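PDB 7K3P: UDP-glucose 4-epimerase from Campylobacter jejuni subsp. jejuni serotype O:2, which catalyses the NAD-dependent interconversion of UDP-glucose and UDP-galactose and probably also that of the corresponding N-acetylated UDP-hexosamines. Local coordinates for residues D225-Y234 with F295-D306. The protein carries 2 engineered substitutions. Residues are numbered along the deposited sequence; the frame is centred on the assembly and turned at random.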
ATOM      1  N   ASP A 225     -27.619   7.217 -24.892  1.00 47.57           N
ATOM      2  CA  ASP A 225     -28.730   6.922 -25.783  1.00 48.96           C
ATOM      3  C   ASP A 225     -29.741   5.960 -25.172  1.00 49.05           C
ATOM      4  O   ASP A 225     -30.950   6.189 -25.240  1.00 51.40           O
ATOM      5  CB  ASP A 225     -28.188   6.356 -27.092  1.00 54.47           C
ATOM      6  CG  ASP A 225     -29.256   6.213 -28.147  1.00 63.07           C
ATOM      7  OD1 ASP A 225     -30.193   7.046 -28.162  1.00 64.48           O
ATOM      8  OD2 ASP A 225     -29.156   5.266 -28.961  1.00 66.18           O
ATOM      9  N   LYS A 226     -29.243   4.879 -24.583  1.00 48.41           N
ATOM     10  CA  LYS A 226     -30.107   3.843 -24.029  1.00 45.84           C
ATOM     11  C   LYS A 226     -29.622   3.396 -22.652  1.00 43.68           C
ATOM     12  O   LYS A 226     -28.455   3.576 -22.306  1.00 45.07           O
ATOM     13  CB  LYS A 226     -30.172   2.630 -24.972  1.00 49.78           C
ATOM     14  CG  LYS A 226     -31.113   2.795 -26.169  1.00 56.68           C
ATOM     15  CD  LYS A 226     -31.604   1.446 -26.719  1.00 53.75           C
ATOM     16  CE  LYS A 226     -30.671   0.873 -27.777  1.00 56.07           C
ATOM     17  NZ  LYS A 226     -31.150  -0.458 -28.279  1.00 57.57           N
ATOM     18  N   LEU A 227     -30.532   2.823 -21.871  1.00 44.11           N
ATOM     19  CA  LEU A 227     -30.190   2.186 -20.599  1.00 44.08           C
ATOM     20  C   LEU A 227     -30.620   0.723 -20.691  1.00 44.59           C
ATOM     21  O   LEU A 227     -31.761   0.431 -21.045  1.00 45.79           O
ATOM     22  CB  LEU A 227     -30.908   2.883 -19.432  1.00 39.98           C
ATOM     23  CG  LEU A 227     -30.661   2.430 -17.989  1.00 41.00           C
ATOM     24  CD1 LEU A 227     -31.097   3.513 -17.008  1.00 34.03           C
ATOM     25  CD2 LEU A 227     -31.390   1.129 -17.680  1.00 43.26           C
ATOM     26  N   PHE A 228     -29.716  -0.199 -20.387  1.00 43.13           N
ATOM     27  CA  PHE A 228     -30.057  -1.612 -20.470  1.00 41.12           C
ATOM     28  C   PHE A 228     -30.313  -2.205 -19.088  1.00 40.73           C
ATOM     29  O   PHE A 228     -29.532  -1.998 -18.161  1.00 35.86           O
ATOM     30  CB  PHE A 228     -28.940  -2.389 -21.171  1.00 43.90           C
ATOM     31  CG  PHE A 228     -28.941  -2.248 -22.675  1.00 45.54           C
ATOM     32  CD1 PHE A 228     -29.924  -2.863 -23.443  1.00 49.69           C
ATOM     33  CD2 PHE A 228     -27.951  -1.523 -23.321  1.00 45.62           C
ATOM     34  CE1 PHE A 228     -29.929  -2.747 -24.830  1.00 49.28           C
ATOM     35  CE2 PHE A 228     -27.945  -1.406 -24.710  1.00 48.16           C
ATOM     36  CZ  PHE A 228     -28.934  -2.020 -25.462  1.00 47.84           C
ATOM     37  N   ILE A 229     -31.413  -2.938 -18.944  1.00 38.72           N
ATOM     38  CA  ILE A 229     -31.622  -3.726 -17.739  1.00 35.00           C
ATOM     39  C   ILE A 229     -31.115  -5.137 -17.999  1.00 36.77           C
ATOM     40  O   ILE A 229     -31.721  -5.878 -18.778  1.00 36.65           O
ATOM     41  CB  ILE A 229     -33.100  -3.831 -17.365  1.00 31.83           C
ATOM     42  CG1 ILE A 229     -33.745  -2.451 -17.274  1.00 36.80           C
ATOM     43  CG2 ILE A 229     -33.252  -4.573 -16.044  1.00 33.99           C
ATOM     44  CD1 ILE A 229     -35.188  -2.509 -16.795  1.00 31.44           C
ATOM     45  N   PHE A 230     -30.014  -5.512 -17.358  1.00 34.72           N
ATOM     46  CA  PHE A 230     -29.465  -6.852 -17.522  1.00 33.56           C
ATOM     47  C   PHE A 230     -30.096  -7.835 -16.555  1.00 36.35           C
ATOM     48  O   PHE A 230     -29.632  -7.980 -15.421  1.00 37.42           O
ATOM     49  CB  PHE A 230     -27.949  -6.832 -17.356  1.00 34.22           C
ATOM     50  CG  PHE A 230     -27.246  -6.066 -18.434  1.00 37.10           C
ATOM     51  CD1 PHE A 230     -27.121  -6.598 -19.711  1.00 40.35           C
ATOM     52  CD2 PHE A 230     -26.721  -4.810 -18.179  1.00 37.97           C
ATOM     53  CE1 PHE A 230     -26.472  -5.886 -20.717  1.00 40.77           C
ATOM     54  CE2 PHE A 230     -26.077  -4.097 -19.172  1.00 40.02           C
ATOM     55  CZ  PHE A 230     -25.951  -4.638 -20.444  1.00 39.33           C
ATOM     56  N   GLY A 231     -31.157  -8.505 -17.005  1.00 33.45           N
ATOM     57  CA  GLY A 231     -31.847  -9.489 -16.184  1.00 32.83           C
ATOM     58  C   GLY A 231     -33.019  -8.892 -15.424  1.00 36.83           C
ATOM     59  O   GLY A 231     -32.882  -7.840 -14.774  1.00 31.98           O
ATOM     60  N   ASP A 232     -34.172  -9.559 -15.507  1.00 30.75           N
ATOM     61  CA  ASP A 232     -35.370  -9.126 -14.803  1.00 35.52           C
ATOM     62  C   ASP A 232     -36.026 -10.301 -14.094  1.00 36.79           C
ATOM     63  O   ASP A 232     -37.198 -10.233 -13.721  1.00 35.47           O
ATOM     64  CB  ASP A 232     -36.365  -8.440 -15.753  1.00 36.02           C
ATOM     65  CG  ASP A 232     -36.988  -9.408 -16.767  1.00 43.44           C
ATOM     66  OD1 ASP A 232     -36.425 -10.502 -17.005  1.00 38.62           O
ATOM     67  OD2 ASP A 232     -38.038  -9.053 -17.344  1.00 42.26           O
ATOM     68  N   ASP A 233     -35.252 -11.363 -13.883  1.00 37.25           N
ATOM     69  CA  ASP A 233     -35.759 -12.560 -13.210  1.00 38.60           C
ATOM     70  C   ASP A 233     -34.910 -12.975 -12.003  1.00 38.72           C
ATOM     71  O   ASP A 233     -34.812 -14.164 -11.672  1.00 36.08           O
ATOM     72  CB  ASP A 233     -35.863 -13.723 -14.202  1.00 41.34           C
ATOM     73  CG  ASP A 233     -34.515 -14.159 -14.733  1.00 42.15           C
ATOM     74  OD1 ASP A 233     -33.512 -13.454 -14.491  1.00 39.01           O
ATOM     75  OD2 ASP A 233     -34.454 -15.205 -15.409  1.00 45.06           O
ATOM     76  N   TYR A 234     -34.292 -12.002 -11.343  1.00 37.78           N
ATOM     77  CA  TYR A 234     -33.552 -12.298 -10.120  1.00 37.21           C
ATOM     78  C   TYR A 234     -34.507 -12.536  -8.957  1.00 35.37           C
ATOM     79  O   TYR A 234     -35.671 -12.121  -9.006  1.00 33.97           O
ATOM     80  CB  TYR A 234     -32.597 -11.156  -9.781  1.00 37.26           C
ATOM     81  CG  TYR A 234     -31.397 -11.068 -10.693  1.00 35.35           C
ATOM     82  CD1 TYR A 234     -30.340 -11.962 -10.563  1.00 38.17           C
ATOM     83  CD2 TYR A 234     -31.311 -10.087 -11.671  1.00 33.50           C
ATOM     84  CE1 TYR A 234     -29.230 -11.890 -11.386  1.00 37.29           C
ATOM     85  CE2 TYR A 234     -30.195 -10.000 -12.498  1.00 34.47           C
ATOM     86  CZ  TYR A 234     -29.160 -10.907 -12.347  1.00 40.19           C
ATOM     87  OH  TYR A 234     -28.046 -10.854 -13.155  1.00 38.44           O
ATOM     88  N   PHE A 295     -36.658   8.422 -21.290  1.00 46.35           N
ATOM     89  CA  PHE A 295     -35.498   7.927 -22.039  1.00 45.73           C
ATOM     90  C   PHE A 295     -35.648   6.454 -22.394  1.00 41.44           C
ATOM     91  O   PHE A 295     -36.464   5.745 -21.802  1.00 40.83           O
ATOM     92  CB  PHE A 295     -34.187   8.171 -21.270  1.00 45.15           C
ATOM     93  CG  PHE A 295     -34.160   7.562 -19.894  1.00 43.20           C
ATOM     94  CD1 PHE A 295     -33.799   6.231 -19.712  1.00 42.47           C
ATOM     95  CD2 PHE A 295     -34.490   8.325 -18.779  1.00 42.86           C
ATOM     96  CE1 PHE A 295     -33.775   5.667 -18.442  1.00 40.49           C
ATOM     97  CE2 PHE A 295     -34.471   7.773 -17.507  1.00 41.80           C
ATOM     98  CZ  PHE A 295     -34.114   6.442 -17.338  1.00 43.28           C
ATOM     99  N   LYS A 296     -34.856   6.004 -23.365  1.00 46.91           N
ATOM    100  CA  LYS A 296     -34.937   4.627 -23.864  1.00 47.17           C
ATOM    101  C   LYS A 296     -34.329   3.588 -22.912  1.00 43.02           C
ATOM    102  O   LYS A 296     -33.135   3.651 -22.587  1.00 40.65           O
ATOM    103  CB  LYS A 296     -34.256   4.516 -25.237  1.00 47.26           C
ATOM    104  CG  LYS A 296     -34.859   5.416 -26.317  1.00 54.84           C
ATOM    105  CD  LYS A 296     -34.291   5.110 -27.705  1.00 54.07           C
ATOM    106  CE  LYS A 296     -32.841   5.558 -27.843  1.00 53.81           C
ATOM    107  NZ  LYS A 296     -32.682   7.028 -27.647  1.00 57.03           N
ATOM    108  N   VAL A 297     -35.147   2.631 -22.474  1.00 43.34           N
ATOM    109  CA  VAL A 297     -34.637   1.467 -21.743  1.00 45.61           C
ATOM    110  C   VAL A 297     -35.047   0.137 -22.384  1.00 46.88           C
ATOM    111  O   VAL A 297     -36.184  -0.024 -22.849  1.00 44.27           O
ATOM    112  CB  VAL A 297     -34.993   1.493 -20.229  1.00 43.26           C
ATOM    113  CG1 VAL A 297     -35.820   2.716 -19.880  1.00 43.87           C
ATOM    114  CG2 VAL A 297     -35.688   0.207 -19.809  1.00 41.39           C
ATOM    115  N   GLU A 298     -34.105  -0.806 -22.414  1.00 46.62           N
ATOM    116  CA  GLU A 298     -34.336  -2.111 -23.025  1.00 44.93           C
ATOM    117  C   GLU A 298     -33.964  -3.247 -22.084  1.00 44.62           C
ATOM    118  O   GLU A 298     -32.946  -3.191 -21.386  1.00 45.54           O
ATOM    119  CB  GLU A 298     -33.539  -2.253 -24.328  1.00 51.65           C
ATOM    120  CG  GLU A 298     -34.327  -2.890 -25.461  1.00 51.64           C
ATOM    121  CD  GLU A 298     -35.245  -1.899 -26.150  1.00 57.32           C
ATOM    122  OE1 GLU A 298     -34.718  -0.956 -26.784  1.00 60.30           O
ATOM    123  OE2 GLU A 298     -36.485  -2.064 -26.057  1.00 54.88           O
ATOM    124  N   LEU A 299     -34.800  -4.277 -22.073  1.00 43.46           N
ATOM    125  CA  LEU A 299     -34.543  -5.480 -21.302  1.00 37.83           C
ATOM    126  C   LEU A 299     -33.441  -6.280 -21.969  1.00 39.19           C
ATOM    127  O   LEU A 299     -33.470  -6.505 -23.180  1.00 38.44           O
ATOM    128  CB  LEU A 299     -35.808  -6.328 -21.249  1.00 42.18           C
ATOM    129  CG  LEU A 299     -36.430  -6.581 -19.880  1.00 47.47           C
ATOM    130  CD1 LEU A 299     -36.667  -5.256 -19.180  1.00 46.88           C
ATOM    131  CD2 LEU A 299     -37.737  -7.358 -20.015  1.00 46.08           C
ATOM    132  N   ALA A 300     -32.464  -6.714 -21.181  1.00 38.78           N
ATOM    133  CA  ALA A 300     -31.424  -7.605 -21.680  1.00 35.27           C
ATOM    134  C   ALA A 300     -31.354  -8.830 -20.792  1.00 36.05           C
ATOM    135  O   ALA A 300     -31.916  -8.833 -19.695  1.00 35.05           O
ATOM    136  CB  ALA A 300     -30.083  -6.900 -21.716  1.00 34.08           C
ATOM    137  N   PRO A 301     -30.657  -9.878 -21.256  1.00 32.41           N
ATOM    138  CA  PRO A 301     -30.462 -11.078 -20.434  1.00 33.98           C
ATOM    139  C   PRO A 301     -29.617 -10.762 -19.210  1.00 33.26           C
ATOM    140  O   PRO A 301     -28.961  -9.718 -19.160  1.00 36.46           O
ATOM    141  CB  PRO A 301     -29.661 -12.008 -21.359  1.00 34.37           C
ATOM    142  CG  PRO A 301     -30.001 -11.527 -22.759  1.00 36.20           C
ATOM    143  CD  PRO A 301     -30.097 -10.030 -22.610  1.00 37.03           C
ATOM    144  N   ARG A 302     -29.625 -11.665 -18.239  1.00 35.71           N
ATOM    145  CA  ARG A 302     -28.706 -11.572 -17.123  1.00 35.39           C
ATOM    146  C   ARG A 302     -27.271 -11.475 -17.631  1.00 40.75           C
ATOM    147  O   ARG A 302     -26.892 -12.112 -18.615  1.00 42.78           O
ATOM    148  CB  ARG A 302     -28.811 -12.813 -16.247  1.00 36.01           C
ATOM    149  CG  ARG A 302     -30.097 -12.945 -15.471  1.00 36.35           C
ATOM    150  CD  ARG A 302     -29.872 -13.942 -14.375  1.00 35.95           C
ATOM    151  NE  ARG A 302     -31.082 -14.207 -13.621  1.00 43.34           N
ATOM    152  CZ  ARG A 302     -31.127 -15.016 -12.575  1.00 37.33           C
ATOM    153  NH1 ARG A 302     -30.017 -15.621 -12.171  1.00 34.03           N
ATOM    154  NH2 ARG A 302     -32.273 -15.214 -11.939  1.00 40.01           N
ATOM    155  N   ARG A 303     -26.477 -10.674 -16.943  1.00 36.55           N
ATOM    156  CA  ARG A 303     -25.057 -10.583 -17.191  1.00 38.61           C
ATOM    157  C   ARG A 303     -24.406 -11.556 -16.209  1.00 42.24           C
ATOM    158  O   ARG A 303     -24.512 -11.384 -14.986  1.00 37.77           O
ATOM    159  CB  ARG A 303     -24.637  -9.148 -16.917  1.00 42.78           C
ATOM    160  CG  ARG A 303     -23.231  -8.778 -17.242  1.00 47.94           C
ATOM    161  CD  ARG A 303     -22.909  -7.503 -16.484  1.00 52.01           C
ATOM    162  NE  ARG A 303     -22.753  -6.343 -17.351  1.00 49.19           N
ATOM    163  CZ  ARG A 303     -23.117  -5.106 -17.030  1.00 47.90           C
ATOM    164  NH1 ARG A 303     -23.696  -4.852 -15.862  1.00 45.50           N
ATOM    165  NH2 ARG A 303     -22.911  -4.118 -17.890  1.00 46.96           N
ATOM    166  N   ALA A 304     -23.786 -12.614 -16.727  1.00 44.00           N
ATOM    167  CA  ALA A 304     -23.177 -13.626 -15.862  1.00 41.24           C
ATOM    168  C   ALA A 304     -22.216 -12.958 -14.890  1.00 42.58           C
ATOM    169  O   ALA A 304     -21.536 -11.989 -15.245  1.00 47.02           O
ATOM    170  CB  ALA A 304     -22.462 -14.678 -16.682  1.00 48.46           C
ATOM    171  N   GLY A 305     -22.186 -13.451 -13.656  1.00 45.33           N
ATOM    172  CA  GLY A 305     -21.339 -12.862 -12.638  1.00 47.20           C
ATOM    173  C   GLY A 305     -21.971 -11.768 -11.778  1.00 45.12           C
ATOM    174  O   GLY A 305     -21.485 -11.489 -10.680  1.00 46.61           O
ATOM    175  N   ASP A 306     -23.039 -11.137 -12.260  1.00 39.77           N
ATOM    176  CA  ASP A 306     -23.670 -10.050 -11.501  1.00 37.93           C
ATOM    177  C   ASP A 306     -24.486 -10.578 -10.324  1.00 33.44           C
ATOM    178  O   ASP A 306     -25.424 -11.355 -10.516  1.00 33.26           O
ATOM    179  CB  ASP A 306     -24.593  -9.217 -12.394  1.00 39.60           C
ATOM    180  CG  ASP A 306     -23.864  -8.116 -13.137  1.00 45.65           C
ATOM    181  OD1 ASP A 306     -22.678  -7.859 -12.841  1.00 52.25           O
ATOM    182  OD2 ASP A 306     -24.501  -7.497 -14.020  1.00 48.64           O
TER
HETATM  183  O   HOH W   1     -33.423   8.151 -24.654  1.00 49.24           O
HETATM  184  O   HOH W   2     -27.340  -8.995 -14.627  1.00 35.29           O
HETATM  185  O   HOH W   3     -34.179  -9.925 -19.481  1.00 39.25           O
HETATM  186  O   HOH W   4     -25.972 -12.692 -13.068  1.00 40.58           O
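R302 lays its guanidinium flat on the ring of Y234, with centres 4.2 Å apart and planes 17° from parallel, just beyond a two-stranded parallel sheet formed by 226-230 and 296-300. This small sheet belongs to the C-terminal, substrate-binding part of the short-chain dehydrogenase/reductase epimerase fold, away from the Rossmann sheet that carries NAD. An extended chain from CG to NE carries R302 across the tyrosine, where D233 grips it side-on: NE gives a nearly straight bond to D233 OD1 (2.7 Å), and NH2 reaches D233 O from above the carbonyl plane. Arginine suits the place because its face can stack while its edge donates.

Backbone bonds join the strands, among them A300 N to I229 O at 2.7 Å. On one face, I229 and L227 turn their aliphatic branches to V297, L299 and F295 and pack on helix 280-291; L227 also touches helix 212-220. The other face is more polar, though F230 sets its ring edge against P301 O and its CD1 at 3.6 Å from A300 CB, a methyl small enough to come this close to the ring. R303, bent at chi3, brings its guanidinium over F230 at 35° between planes, with NH2 3.4 Å from F230 CE2; P207 O accepts from the same nitrogen. G231 has a positive phi, at which a CB would jam against F230 O, so glycine suits the strand end. One water joins F230 O, R303 N and Y234 OH, the hydroxyl donating to it at 2.5 Å.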